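VP2 (Human bocavirus 3, PDB 5US7) self-assembles, in 60 copies, into the T=1 icosahedral capsid of this parvovirus, building the protein shell. Local coordinates at residues 95-100 and 167-172; 158-163 and 238-243; 194-199 and 215-220. All coordinates share one frame; numbering follows the deposited sequence.

Interaction 1 (95-100 and 167-172); sequences WSYFNF and PNATHP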
loop_
_atom_site.group_PDB
_atom_site.type_symbol
_atom_site.label_atom_id
_atom_site.label_comp_id
_atom_site.label_asym_id
_atom_site.label_seq_id
_atom_site.Cartn_x
_atom_site.Cartn_y
_atom_site.Cartn_z
ATOM N N TRP A 95 96.539 10.145 41.279
ATOM C CA TRP A 95 95.922 9.929 39.985
ATOM C C TRP A 95 96.940 9.910 38.858
ATOM O O TRP A 95 97.982 10.563 38.914
ATOM C CB TRP A 95 94.896 11.018 39.721
ATOM C CG TRP A 95 93.749 10.934 40.630
ATOM C CD1 TRP A 95 93.650 11.484 41.859
ATOM C CD2 TRP A 95 92.506 10.291 40.375
ATOM N NE1 TRP A 95 92.431 11.206 42.405
ATOM C CE2 TRP A 95 91.706 10.473 41.507
ATOM C CE3 TRP A 95 91.993 9.568 39.303
ATOM C CZ2 TRP A 95 90.427 9.964 41.595
ATOM C CZ3 TRP A 95 90.725 9.068 39.396
ATOM C CH2 TRP A 95 89.956 9.268 40.528
ATOM N N SER A 96 96.614 9.148 37.823
ATOM C CA SER A 96 97.324 9.115 36.560
ATOM C C SER A 96 96.341 9.506 35.473
ATOM O O SER A 96 95.130 9.508 35.689
ATOM C CB SER A 96 97.893 7.730 36.272
ATOM O OG SER A 96 98.835 7.349 37.251
ATOM N N TYR A 97 96.852 9.851 34.299
ATOM C CA TYR A 97 95.970 10.352 33.260
ATOM C C TYR A 97 96.437 9.884 31.892
ATOM O O TYR A 97 97.602 9.544 31.688
ATOM C CB TYR A 97 95.880 11.877 33.314
ATOM C CG TYR A 97 97.175 12.574 33.038
ATOM C CD1 TYR A 97 97.477 13.022 31.771
ATOM C CD2 TYR A 97 98.106 12.761 34.035
ATOM C CE1 TYR A 97 98.651 13.646 31.511
ATOM C CE2 TYR A 97 99.288 13.384 33.781
ATOM C CZ TYR A 97 99.555 13.824 32.517
ATOM O OH TYR A 97 100.742 14.455 32.254
ATOM N N PHE A 98 95.494 9.860 30.960
ATOM C CA PHE A 98 95.746 9.516 29.571
ATOM C C PHE A 98 95.943 10.796 28.777
ATOM O O PHE A 98 95.122 11.711 28.862
ATOM C CB PHE A 98 94.574 8.739 28.977
ATOM C CG PHE A 98 94.252 7.472 29.688
ATOM C CD1 PHE A 98 94.934 6.310 29.410
ATOM C CD2 PHE A 98 93.238 7.434 30.615
ATOM C CE1 PHE A 98 94.625 5.149 30.057
ATOM C CE2 PHE A 98 92.925 6.270 31.263
ATOM C CZ PHE A 98 93.619 5.126 30.980
ATOM N N ASN A 99 97.010 10.852 27.990
ATOM C CA ASN A 99 97.296 12.002 27.142
ATOM C C ASN A 99 97.302 11.547 25.691
ATOM O O ASN A 99 98.229 10.862 25.255
ATOM C CB ASN A 99 98.629 12.632 27.523
ATOM C CG ASN A 99 98.862 13.945 26.832
ATOM O OD1 ASN A 99 97.918 14.642 26.476
ATOM N ND2 ASN A 99 100.122 14.301 26.650
ATOM N N PHE A 100 96.281 11.947 24.943
ATOM C CA PHE A 100 96.125 11.561 23.550
ATOM C C PHE A 100 96.652 12.597 22.579
ATOM O O PHE A 100 96.438 12.460 21.375
ATOM C CB PHE A 100 94.663 11.275 23.236
ATOM C CG PHE A 100 94.113 10.118 23.980
ATOM C CD1 PHE A 100 94.373 8.835 23.562
ATOM C CD2 PHE A 100 93.326 10.306 25.088
ATOM C CE1 PHE A 100 93.869 7.765 24.243
ATOM C CE2 PHE A 100 92.818 9.240 25.769
ATOM C CZ PHE A 100 93.090 7.967 25.346
ATOM N N PRO A 167 92.689 21.637 37.126
ATOM C CA PRO A 167 93.829 22.012 36.287
ATOM C C PRO A 167 94.061 20.989 35.186
ATOM O O PRO A 167 93.852 19.790 35.369
ATOM C CB PRO A 167 94.988 22.059 37.280
ATOM C CG PRO A 167 94.343 22.392 38.555
ATOM C CD PRO A 167 93.025 21.699 38.553
ATOM N N ASN A 168 94.501 21.476 34.028
ATOM C CA ASN A 168 94.343 20.727 32.791
ATOM C C ASN A 168 95.302 19.556 32.640
ATOM O O ASN A 168 95.035 18.672 31.819
ATOM C CB ASN A 168 94.511 21.659 31.596
ATOM C CG ASN A 168 95.883 22.269 31.537
ATOM O OD1 ASN A 168 96.631 22.227 32.511
ATOM N ND2 ASN A 168 96.228 22.839 30.394
ATOM N N ALA A 169 96.393 19.521 33.395
ATOM C CA ALA A 169 97.461 18.526 33.172
ATOM C C ALA A 169 97.928 18.698 31.726
ATOM O O ALA A 169 98.076 19.842 31.268
ATOM C CB ALA A 169 96.979 17.137 33.512
ATOM N N THR A 170 98.153 17.605 31.000
ATOM C CA THR A 170 98.388 17.643 29.562
ATOM C C THR A 170 99.496 18.641 29.244
ATOM O O THR A 170 100.644 18.431 29.642
ATOM C CB THR A 170 97.085 17.960 28.827
ATOM O OG1 THR A 170 96.085 17.028 29.254
ATOM C CG2 THR A 170 97.245 17.785 27.317
ATOM N N HIS A 171 99.161 19.723 28.547
ATOM C CA HIS A 171 100.067 20.720 27.991
ATOM C C HIS A 171 100.808 20.110 26.809
ATOM O O HIS A 171 101.076 18.903 26.794
ATOM C CB HIS A 171 101.034 21.235 29.061
ATOM C CG HIS A 171 101.920 22.347 28.601
ATOM N ND1 HIS A 171 103.121 22.127 27.967
ATOM C CD2 HIS A 171 101.774 23.689 28.676
ATOM C CE1 HIS A 171 103.684 23.286 27.680
ATOM N NE2 HIS A 171 102.886 24.250 28.098
ATOM N N PRO A 172 101.161 20.907 25.809
ATOM C CA PRO A 172 101.776 20.351 24.607
ATOM C C PRO A 172 103.221 19.953 24.831
ATOM O O PRO A 172 103.869 20.353 25.797
ATOM C CB PRO A 172 101.673 21.501 23.604
ATOM C CG PRO A 172 100.518 22.272 24.065
ATOM C CD PRO A 172 100.598 22.238 25.552
#
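Y97 meets the loop 167-172 first, and its aromatic ring makes the broader of two side-chain contacts. The A169 methyl sits over one ring face: A169 CB is 4.2 Å from the Y97 ring centroid and 6° off the ring normal, a CH-pi contact nearly centred on the ring. The backbone amide that follows comes in obliquely, with T170 N 4.0 Å from Y97 CE1. With chi1 at 64°, Y97 CG lies between its own backbone N and carbonyl carbon, and this brings the ring beneath the methyl. F98 turns to the other side of the strand, as expected from the alternation of an extended chain. N99 points to the loop again, its carboxamide crossing the side chain of T170; N99 OD1 lies 3.3 Å from T170 CG2, a van der Waals approach by a methyl. The T170 hydroxyl turns to its own loop, T170 OG1 donating to N168 O at 3.2 Å, while the methyl faces N99. No hydrogen bond joins the two segments, and 173 Å² is buried between them. A169, T170 and H171 all have positive phi, consistent with the tight curl of the loop beside the strand. D176 ties the polar ends of Y97 and N99, accepting a hydrogen bond from N99 ND2 and a weak one from Y97 OH. V264 of a second subunit also packs on Y97. Strand 96-98 runs antiparallel to both strand 185-190 and strand 445-449, with the loop 167-172 against the side carrying Y97 and N99, and F98 touching F63, L188 and V472 on the other.

Interaction 2 (158-163 and 238-243); sequences IFCDGE and FNFNFD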
loop_
_atom_site.group_PDB
_atom_site.type_symbol
_atom_site.label_atom_id
_atom_site.label_comp_id
_atom_site.label_asym_id
_atom_site.label_seq_id
_atom_site.Cartn_x
_atom_site.Cartn_y
_atom_site.Cartn_z
ATOM N N ILE A 158 88.045 5.782 37.614
ATOM C CA ILE A 158 88.197 6.429 36.321
ATOM C C ILE A 158 87.335 7.672 36.299
ATOM O O ILE A 158 86.113 7.591 36.450
ATOM C CB ILE A 158 87.830 5.501 35.160
ATOM C CG1 ILE A 158 88.837 4.367 35.079
ATOM C CG2 ILE A 158 87.831 6.270 33.874
ATOM C CD1 ILE A 158 88.491 3.327 34.080
ATOM N N PHE A 159 87.966 8.815 36.093
ATOM C CA PHE A 159 87.293 10.099 36.079
ATOM C C PHE A 159 87.674 10.851 34.818
ATOM O O PHE A 159 88.860 11.016 34.528
ATOM C CB PHE A 159 87.659 10.905 37.320
ATOM C CG PHE A 159 87.178 12.301 37.280
ATOM C CD1 PHE A 159 85.844 12.584 37.431
ATOM C CD2 PHE A 159 88.063 13.340 37.112
ATOM C CE1 PHE A 159 85.400 13.868 37.387
ATOM C CE2 PHE A 159 87.622 14.627 37.073
ATOM C CZ PHE A 159 86.290 14.892 37.211
ATOM N N CYS A 160 86.676 11.290 34.066
ATOM C CA CYS A 160 86.882 12.151 32.910
ATOM C C CYS A 160 86.411 13.545 33.278
ATOM O O CYS A 160 85.216 13.756 33.504
ATOM C CB CYS A 160 86.130 11.642 31.689
ATOM S SG CYS A 160 86.396 12.641 30.219
ATOM N N ASP A 161 87.345 14.487 33.353
ATOM C CA ASP A 161 86.996 15.844 33.748
ATOM C C ASP A 161 85.961 16.430 32.799
ATOM O O ASP A 161 84.777 16.509 33.134
ATOM C CB ASP A 161 88.253 16.710 33.779
ATOM C CG ASP A 161 88.007 18.078 34.362
ATOM O OD1 ASP A 161 86.872 18.358 34.801
ATOM O OD2 ASP A 161 88.962 18.877 34.396
ATOM N N GLY A 162 86.393 16.827 31.612
ATOM C CA GLY A 162 85.501 17.161 30.522
ATOM C C GLY A 162 84.849 18.527 30.581
ATOM O O GLY A 162 84.499 19.084 29.537
ATOM N N GLU A 163 84.687 19.094 31.773
ATOM C CA GLU A 163 84.321 20.497 31.906
ATOM C C GLU A 163 85.506 21.374 32.253
ATOM O O GLU A 163 85.343 22.590 32.371
ATOM C CB GLU A 163 83.223 20.687 32.953
ATOM C CG GLU A 163 81.890 20.088 32.564
ATOM C CD GLU A 163 81.752 18.649 33.001
ATOM O OE1 GLU A 163 82.703 18.128 33.611
ATOM O OE2 GLU A 163 80.695 18.040 32.734
ATOM N N PHE A 238 83.992 7.091 26.673
ATOM C CA PHE A 238 83.855 8.533 26.731
ATOM C C PHE A 238 83.770 9.076 25.318
ATOM O O PHE A 238 84.385 8.539 24.398
ATOM C CB PHE A 238 85.029 9.168 27.458
ATOM C CG PHE A 238 85.239 8.630 28.833
ATOM C CD1 PHE A 238 84.518 9.113 29.899
ATOM C CD2 PHE A 238 86.150 7.625 29.055
ATOM C CE1 PHE A 238 84.711 8.609 31.156
ATOM C CE2 PHE A 238 86.344 7.125 30.309
ATOM C CZ PHE A 238 85.625 7.618 31.359
ATOM N N ASN A 239 83.004 10.142 25.152
ATOM C CA ASN A 239 82.864 10.803 23.869
ATOM C C ASN A 239 83.317 12.245 23.983
ATOM O O ASN A 239 83.166 12.879 25.026
ATOM C CB ASN A 239 81.430 10.757 23.377
ATOM C CG ASN A 239 81.030 9.388 22.914
ATOM O OD1 ASN A 239 81.365 8.982 21.807
ATOM N ND2 ASN A 239 80.315 8.660 23.758
ATOM N N PHE A 240 83.880 12.758 22.899
ATOM C CA PHE A 240 84.336 14.132 22.862
ATOM C C PHE A 240 84.018 14.718 21.502
ATOM O O PHE A 240 84.054 14.023 20.486
ATOM C CB PHE A 240 85.831 14.243 23.122
ATOM C CG PHE A 240 86.262 13.630 24.407
ATOM C CD1 PHE A 240 86.069 14.286 25.601
ATOM C CD2 PHE A 240 86.887 12.404 24.420
ATOM C CE1 PHE A 240 86.472 13.722 26.778
ATOM C CE2 PHE A 240 87.295 11.843 25.594
ATOM C CZ PHE A 240 87.087 12.502 26.773
ATOM N N ASN A 241 83.705 16.003 21.493
ATOM C CA ASN A 241 83.480 16.737 20.264
ATOM C C ASN A 241 84.431 17.918 20.209
ATOM O O ASN A 241 84.871 18.430 21.239
ATOM C CB ASN A 241 82.041 17.204 20.162
ATOM C CG ASN A 241 81.084 16.059 19.981
ATOM O OD1 ASN A 241 81.467 14.991 19.513
ATOM N ND2 ASN A 241 79.831 16.267 20.355
ATOM N N PHE A 242 84.753 18.337 18.995
ATOM C CA PHE A 242 85.723 19.393 18.763
ATOM C C PHE A 242 85.040 20.581 18.111
ATOM O O PHE A 242 84.319 20.420 17.122
ATOM C CB PHE A 242 86.848 18.905 17.865
ATOM C CG PHE A 242 87.695 17.838 18.468
ATOM C CD1 PHE A 242 88.839 18.156 19.155
ATOM C CD2 PHE A 242 87.340 16.516 18.355
ATOM C CE1 PHE A 242 89.619 17.174 19.694
ATOM C CE2 PHE A 242 88.114 15.533 18.901
ATOM C CZ PHE A 242 89.253 15.860 19.569
ATOM N N ASP A 243 85.260 21.766 18.672
ATOM C CA ASP A 243 85.018 22.997 17.930
ATOM C C ASP A 243 86.199 23.275 17.014
ATOM O O ASP A 243 86.070 23.271 15.785
ATOM C CB ASP A 243 84.794 24.156 18.901
ATOM C CG ASP A 243 84.453 25.458 18.199
ATOM O OD1 ASP A 243 84.313 25.465 16.959
ATOM O OD2 ASP A 243 84.324 26.484 18.899
#
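C160 reaches the rings of both F238 and F240, and its two sulfur-aromatic contacts differ in geometry. C160 SG stands 4.6 Å from the F238 ring centroid at 35° from the ring normal, an oblique approach. Toward F240 the same sulfur lies at the ring edge: C160 SG is 4.7 Å from the F240 centroid, 79° off the normal, with F240 CZ nearest at 3.5 Å. Having SG anti to the backbone N (chi1 -178°) carries the sulfur along the strand to where it can serve both rings.

In apolar contact, C160 CB lies 3.4 Å from F238 CE1, so methylene and sulfur of one residue bear on the same phenyl group. I158 comes from two residues earlier and puts its branch methyl at the edge of that ring, I158 CG2 to F238 CZ being 3.6 Å. F238 thus receives both residues of strand 158-160 that point across, I158 at its edge and C160 obliquely.

No hydrogen bond joins the segments; strand axes 10.0 Å apart at their closest exclude backbone pairing, and the meeting side chains are apolar or sulfur-bearing. Each strand bonds within its own sheet instead, F238 with V129 and F240 with M127 on one side, I158 with E228 and F159 with F446 on the other. The side chains of C160 and F238 also touch I445 of strand 445-449. Nearly parallel strands at this separation, facing each other through side chains alone, are characteristic of the two layers of the viral jelly roll, here the CHEF and BIDG sheets.

Interaction 3 (194-199 and 215-220); sequences IPTIHE and LQIPFF
In the long loop region between strand 185-190 and strand 228-230, which passes through helix 210-215, P195 and T196 on the way out meet I217 and P218 on the way back. I217 supplies two branches. Its branch methyl faces the proline ring, I217 CG2 lying 3.7 Å from P195 CB, while the longer arm reaches T196, with I217 CD1 3.6 Å from T196 CG2. The T196 and I217 side chains cross at about a right angle. With OG1 anti to the backbone N (chi1 -170°), T196 CG2 falls between that N and the carbonyl carbon and is directed at I217. The two prolines meet through backbone and ring: P195 O is 3.7 Å from P218 CD, and P218 has no N-H to offer that carbonyl. Neighbouring subunits take up polar groups of the returning chain. I217 O accepts a hydrogen bond from R489 of a second subunit, in its probable nuclear localization signal, and P218 O one from H512 of a third. With no hydrogen bond between the segments, their buried meeting rests on apolar surfaces, while polar bonding between subunits uses backbone groups of 217-219 in the same chain.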
loop_
_atom_site.group_PDB
_atom_site.type_symbol
_atom_site.label_atom_id
_atom_site.label_comp_id
_atom_site.label_asym_id
_atom_site.label_seq_id
_atom_site.Cartn_x
_atom_site.Cartn_y
_atom_site.Cartn_z
ATOM N N ILE A 194 100.366 23.060 39.320
ATOM C CA ILE A 194 101.019 24.153 40.033
ATOM C C ILE A 194 99.927 24.979 40.701
ATOM O O ILE A 194 99.148 25.639 39.997
ATOM C CB ILE A 194 101.865 25.009 39.090
ATOM C CG1 ILE A 194 102.994 24.173 38.516
ATOM C CG2 ILE A 194 102.445 26.164 39.834
ATOM C CD1 ILE A 194 103.730 24.832 37.403
ATOM N N PRO A 195 99.809 24.955 42.027
ATOM C CA PRO A 195 98.773 25.762 42.670
ATOM C C PRO A 195 99.056 27.251 42.625
ATOM O O PRO A 195 98.109 28.044 42.601
ATOM C CB PRO A 195 98.766 25.226 44.104
ATOM C CG PRO A 195 100.145 24.756 44.312
ATOM C CD PRO A 195 100.618 24.217 43.005
ATOM N N THR A 196 100.320 27.657 42.606
ATOM C CA THR A 196 100.686 29.068 42.576
ATOM C C THR A 196 102.176 29.164 42.286
ATOM O O THR A 196 102.873 28.152 42.183
ATOM C CB THR A 196 100.358 29.762 43.894
ATOM O OG1 THR A 196 100.522 31.175 43.739
ATOM C CG2 THR A 196 101.302 29.279 44.973
ATOM N N ILE A 197 102.667 30.392 42.188
ATOM C CA ILE A 197 104.098 30.624 42.051
ATOM C C ILE A 197 104.748 30.426 43.411
ATOM O O ILE A 197 104.200 30.835 44.438
ATOM C CB ILE A 197 104.371 32.030 41.492
ATOM C CG1 ILE A 197 103.714 32.200 40.131
ATOM C CG2 ILE A 197 105.850 32.248 41.299
ATOM C CD1 ILE A 197 102.418 32.922 40.172
ATOM N N HIS A 198 105.910 29.777 43.434
ATOM C CA HIS A 198 106.577 29.548 44.711
ATOM C C HIS A 198 107.186 30.835 45.247
ATOM O O HIS A 198 107.021 31.161 46.426
ATOM C CB HIS A 198 107.631 28.463 44.565
ATOM C CG HIS A 198 108.270 28.077 45.857
ATOM N ND1 HIS A 198 109.334 28.764 46.394
ATOM C CD2 HIS A 198 107.975 27.091 46.735
ATOM C CE1 HIS A 198 109.682 28.206 47.539
ATOM N NE2 HIS A 198 108.872 27.190 47.769
ATOM N N GLU A 199 107.880 31.581 44.399
ATOM C CA GLU A 199 108.064 32.998 44.649
ATOM C C GLU A 199 106.689 33.640 44.689
ATOM O O GLU A 199 105.723 33.073 44.187
ATOM C CB GLU A 199 108.909 33.618 43.542
ATOM C CG GLU A 199 110.339 33.152 43.539
ATOM C CD GLU A 199 111.070 33.641 44.753
ATOM O OE1 GLU A 199 110.856 34.814 45.093
ATOM O OE2 GLU A 199 111.834 32.869 45.372
ATOM N N LEU A 215 97.891 32.577 51.180
ATOM C CA LEU A 215 96.729 32.159 51.933
ATOM C C LEU A 215 95.559 31.905 51.000
ATOM O O LEU A 215 94.684 31.090 51.301
ATOM C CB LEU A 215 96.435 33.235 52.966
ATOM C CG LEU A 215 95.640 32.866 54.183
ATOM C CD1 LEU A 215 96.414 31.786 54.884
ATOM C CD2 LEU A 215 95.636 34.082 55.022
ATOM N N GLN A 216 95.545 32.591 49.867
ATOM C CA GLN A 216 94.740 32.199 48.722
ATOM C C GLN A 216 95.533 31.237 47.862
ATOM O O GLN A 216 96.483 31.646 47.194
ATOM C CB GLN A 216 94.382 33.408 47.870
ATOM C CG GLN A 216 93.278 34.285 48.323
ATOM C CD GLN A 216 93.176 35.481 47.419
ATOM O OE1 GLN A 216 94.187 36.047 47.019
ATOM N NE2 GLN A 216 91.969 35.795 46.990
ATOM N N ILE A 217 95.058 30.010 47.752
ATOM C CA ILE A 217 95.689 28.975 46.942
ATOM C C ILE A 217 94.659 27.870 46.860
ATOM O O ILE A 217 94.109 27.452 47.884
ATOM C CB ILE A 217 96.989 28.419 47.549
ATOM C CG1 ILE A 217 98.202 29.302 47.301
ATOM C CG2 ILE A 217 97.275 27.046 47.015
ATOM C CD1 ILE A 217 99.433 28.793 47.995
ATOM N N PRO A 218 94.375 27.372 45.673
ATOM C CA PRO A 218 93.406 26.300 45.547
ATOM C C PRO A 218 94.049 24.970 45.860
ATOM O O PRO A 218 95.257 24.781 45.718
ATOM C CB PRO A 218 92.981 26.395 44.084
ATOM C CG PRO A 218 94.155 26.933 43.419
ATOM C CD PRO A 218 94.806 27.877 44.366
ATOM N N PHE A 219 93.224 24.048 46.318
ATOM C CA PHE A 219 93.638 22.672 46.489
ATOM C C PHE A 219 92.554 21.810 45.880
ATOM O O PHE A 219 91.414 21.828 46.342
ATOM C CB PHE A 219 93.875 22.347 47.960
ATOM C CG PHE A 219 94.167 20.915 48.213
ATOM C CD1 PHE A 219 95.313 20.341 47.723
ATOM C CD2 PHE A 219 93.339 20.160 49.002
ATOM C CE1 PHE A 219 95.590 19.027 47.957
ATOM C CE2 PHE A 219 93.623 18.852 49.250
ATOM C CZ PHE A 219 94.745 18.282 48.723
ATOM N N PHE A 220 92.901 21.090 44.827
ATOM C CA PHE A 220 91.937 20.315 44.076
ATOM C C PHE A 220 92.117 18.841 44.367
ATOM O O PHE A 220 93.240 18.351 44.494
ATOM C CB PHE A 220 92.074 20.569 42.585
ATOM C CG PHE A 220 91.746 21.961 42.189
ATOM C CD1 PHE A 220 90.445 22.334 41.963
ATOM C CD2 PHE A 220 92.739 22.899 42.046
ATOM C CE1 PHE A 220 90.143 23.611 41.600
ATOM C CE2 PHE A 220 92.438 24.172 41.679
ATOM C CZ PHE A 220 91.138 24.531 41.463
#

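Interaction 2 spans the jelly-roll core and interaction 1 lies at its border, where a loop packs on strand 96-98; their centres are about 12 Å apart, and they touch where W95 CZ3 packs 4.1 Å from F159 CB. Both use the CHEF sheet, where strand 445-449 lies between strands 96-98 and 156-160, and interaction 2 reaches on to the facing layer. Interaction 3 lies in loops about 19 Å from interaction 1 and 26 Å from interaction 2, centre to centre. It joins interaction 1 through P167 CD, 3.7 Å from F220 CD2. Along the chain, interactions 1 and 2 interleave, whereas interaction 3 follows interaction 1, nested within interaction 2. Contacts thus run from core to subunit-facing loops.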